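Local atomic coordinates of porin protein associated with imipenem resistance (PDB entry 4FUV), a protein that forms an eight-stranded beta-barrel in the outer membrane, probably taking up ornithine and imipenem, and is associated with imipenem resistance. Residues 95-100 / 148-153. Numbering follows the deposited sequence.
With C8E ((hydroxyethyloxy)tri(ethyloxy)octane), chain K; C8E ((hydroxyethyloxy)tri(ethyloxy)octane), chain J.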
loop_
_atom_site.group_PDB
_atom_site.type_symbol
_atom_site.label_atom_id
_atom_site.label_comp_id
_atom_site.label_asym_id
_atom_site.label_seq_id
_atom_site.Cartn_x
_atom_site.Cartn_y
_atom_site.Cartn_z
ATOM N N LEU A 95 15.455 27.279 5.668
ATOM C CA LEU A 95 15.222 26.858 4.279
ATOM C C LEU A 95 16.361 27.288 3.336
ATOM O O LEU A 95 16.750 28.463 3.302
ATOM C CB LEU A 95 13.877 27.393 3.779
ATOM C CG LEU A 95 12.624 26.838 4.451
ATOM C CD1 LEU A 95 11.410 27.713 4.087
ATOM C CD2 LEU A 95 12.378 25.398 4.020
ATOM N N TYR A 96 16.906 26.351 2.569
ATOM C CA TYR A 96 18.000 26.719 1.680
ATOM C C TYR A 96 18.040 25.929 0.378
ATOM O O TYR A 96 17.536 24.814 0.298
ATOM C CB TYR A 96 19.364 26.619 2.387
ATOM C CG TYR A 96 19.819 25.211 2.765
ATOM C CD1 TYR A 96 19.427 24.634 3.969
ATOM C CD2 TYR A 96 20.667 24.468 1.929
ATOM C CE1 TYR A 96 19.853 23.361 4.341
ATOM C CE2 TYR A 96 21.096 23.175 2.294
ATOM C CZ TYR A 96 20.677 22.638 3.503
ATOM O OH TYR A 96 21.061 21.372 3.888
ATOM N N VAL A 97 18.651 26.526 -0.639
ATOM C CA VAL A 97 18.987 25.797 -1.857
ATOM C C VAL A 97 20.491 25.583 -1.874
ATOM O O VAL A 97 21.274 26.514 -1.596
ATOM C CB VAL A 97 18.512 26.534 -3.146
ATOM C CG1 VAL A 97 18.962 27.960 -3.129
ATOM C CG2 VAL A 97 19.031 25.830 -4.408
ATOM N N ALA A 98 20.879 24.347 -2.145
ATOM C CA ALA A 98 22.279 23.925 -2.232
ATOM C C ALA A 98 22.697 23.768 -3.691
ATOM O O ALA A 98 22.015 23.115 -4.491
ATOM C CB ALA A 98 22.472 22.589 -1.501
ATOM N N ALA A 99 23.831 24.353 -4.034
ATOM C CA ALA A 99 24.389 24.194 -5.358
ATOM C C ALA A 99 25.889 24.026 -5.203
ATOM O O ALA A 99 26.544 24.788 -4.497
ATOM C CB ALA A 99 24.088 25.388 -6.203
ATOM N N GLY A 100 26.435 23.031 -5.875
ATOM C CA GLY A 100 27.859 22.779 -5.768
ATOM C C GLY A 100 28.314 21.607 -6.592
ATOM O O GLY A 100 27.779 21.332 -7.681
ATOM N N PRO A 148 28.308 18.030 -10.805
ATOM C CA PRO A 148 27.524 19.156 -10.295
ATOM C C PRO A 148 26.383 18.633 -9.438
ATOM O O PRO A 148 25.894 17.517 -9.665
ATOM C CB PRO A 148 26.944 19.794 -11.568
ATOM C CG PRO A 148 27.660 19.168 -12.700
ATOM C CD PRO A 148 28.098 17.820 -12.244
ATOM N N TYR A 149 25.969 19.439 -8.471
ATOM C CA TYR A 149 24.940 19.066 -7.523
ATOM C C TYR A 149 23.943 20.204 -7.365
ATOM O O TYR A 149 24.326 21.367 -7.353
ATOM C CB TYR A 149 25.581 18.818 -6.143
ATOM C CG TYR A 149 24.573 18.489 -5.057
ATOM C CD1 TYR A 149 23.933 17.244 -5.021
ATOM C CD2 TYR A 149 24.274 19.405 -4.054
ATOM C CE1 TYR A 149 23.008 16.934 -4.011
ATOM C CE2 TYR A 149 23.365 19.102 -3.041
ATOM C CZ TYR A 149 22.724 17.871 -3.035
ATOM O OH TYR A 149 21.818 17.568 -2.035
ATOM N N LEU A 150 22.670 19.860 -7.221
ATOM C CA LEU A 150 21.636 20.826 -6.877
ATOM C C LEU A 150 20.757 20.151 -5.848
ATOM O O LEU A 150 20.413 18.983 -5.998
ATOM C CB LEU A 150 20.791 21.214 -8.107
ATOM C CG LEU A 150 19.594 22.121 -7.802
ATOM C CD1 LEU A 150 20.075 23.495 -7.323
ATOM C CD2 LEU A 150 18.584 22.265 -8.984
ATOM N N GLY A 151 20.383 20.872 -4.804
ATOM C CA GLY A 151 19.533 20.280 -3.791
ATOM C C GLY A 151 18.801 21.333 -3.012
ATOM O O GLY A 151 19.057 22.521 -3.186
ATOM N N PHE A 152 17.893 20.895 -2.148
ATOM C CA PHE A 152 17.132 21.813 -1.313
ATOM C C PHE A 152 17.119 21.277 0.106
ATOM O O PHE A 152 16.968 20.072 0.324
ATOM C CB PHE A 152 15.703 21.982 -1.852
ATOM C CG PHE A 152 15.655 22.360 -3.310
ATOM C CD1 PHE A 152 15.687 21.379 -4.303
ATOM C CD2 PHE A 152 15.615 23.690 -3.694
ATOM C CE1 PHE A 152 15.670 21.726 -5.644
ATOM C CE2 PHE A 152 15.587 24.044 -5.042
ATOM C CZ PHE A 152 15.614 23.063 -6.014
ATOM N N GLY A 153 17.304 22.164 1.078
ATOM C CA GLY A 153 17.443 21.733 2.461
ATOM C C GLY A 153 16.553 22.482 3.433
ATOM O O GLY A 153 16.067 23.603 3.149
HETATM C C8 C8E K . 23.388 20.797 -12.448
HETATM O O9 C8E K . 23.219 20.533 -13.840
HETATM C C10 C8E K . 24.416 20.730 -14.577
HETATM C C11 C8E K . 24.168 20.440 -16.053
HETATM O O12 C8E K . 25.114 21.155 -16.829
HETATM C C13 C8E K . 26.351 20.468 -16.928
HETATM O O15 C8E K . 29.140 19.041 -16.340
HETATM C C16 C8E K . 29.934 18.000 -15.791
HETATM C C17 C8E K . 28.993 16.848 -15.461
HETATM O O18 C8E K . 29.715 15.639 -15.366
HETATM C C19 C8E K . 28.857 14.525 -15.511
HETATM C C20 C8E K . 28.600 14.267 -16.995
HETATM O O21 C8E K . 28.836 12.911 -17.323
HETATM C C8 C8E J . 17.210 18.549 -7.977
HETATM O O9 C8E J . 16.688 17.786 -6.899
HETATM C C10 C8E J . 15.428 18.287 -6.475
HETATM C C11 C8E J . 14.604 17.136 -5.890
HETATM O O18 C8E J . 16.410 13.395 -10.667
HETATM C C19 C8E J . 15.931 14.262 -11.668
HETATM C C20 C8E J . 16.280 15.673 -11.216
HETATM O O21 C8E J . 17.364 16.112 -12.004
#
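Y96 lays one face of its ring over G153 of the partner strand. G153 CA sits 3.6 Å from the centroid of the Y96 ring, 19° off the ring normal, a CH-pi contact. The ring gets there because CG stands between the backbone N and the carbonyl carbon (chi1 67°), which swings it across to G153. With no side chain on G153, the ring can settle directly on the main chain. This is the tight, inward part of the contact. On the same face, A98 CB meets the edge of the Y149 ring, 3.9 Å from Y149 CE2. Both hydroxyls are satisfied by one carboxylate: Y96 OH bonds E167 OE1 and Y149 OH bonds E167 OE2. The two rings are thus tethered to a common acid.

The other face, with V97, L150 and F152, is looser and more exposed, and detergent packs against it. V97 CG2, anti to the backbone N, reaches both L150 CD1 and F152 CE2 at 3.9 Å. Detergent continues this apolar surface. One C8E molecule approaches the edge of the F152 ring, with its C10 3.5 Å from F152 CE1. Another rests on the P148 ring, its C17 3.5 Å from P148 CD. This is consistent with a surface that faces the membrane.

Six backbone hydrogen bonds join the antiparallel strands, two each at Y96–G153, A98–G151 and G100–Y149. The bond from A98 N to G151 O is 2.8 Å long.

The pair belongs to the barrel wall. Strand 95-114 bonds on its other side to strand 64-81, through V97 with I81 and A99 with A79. Strand 147-154 bonds on to strand 162-172, which also supplies E167, the partner of both tyrosine hydroxyls.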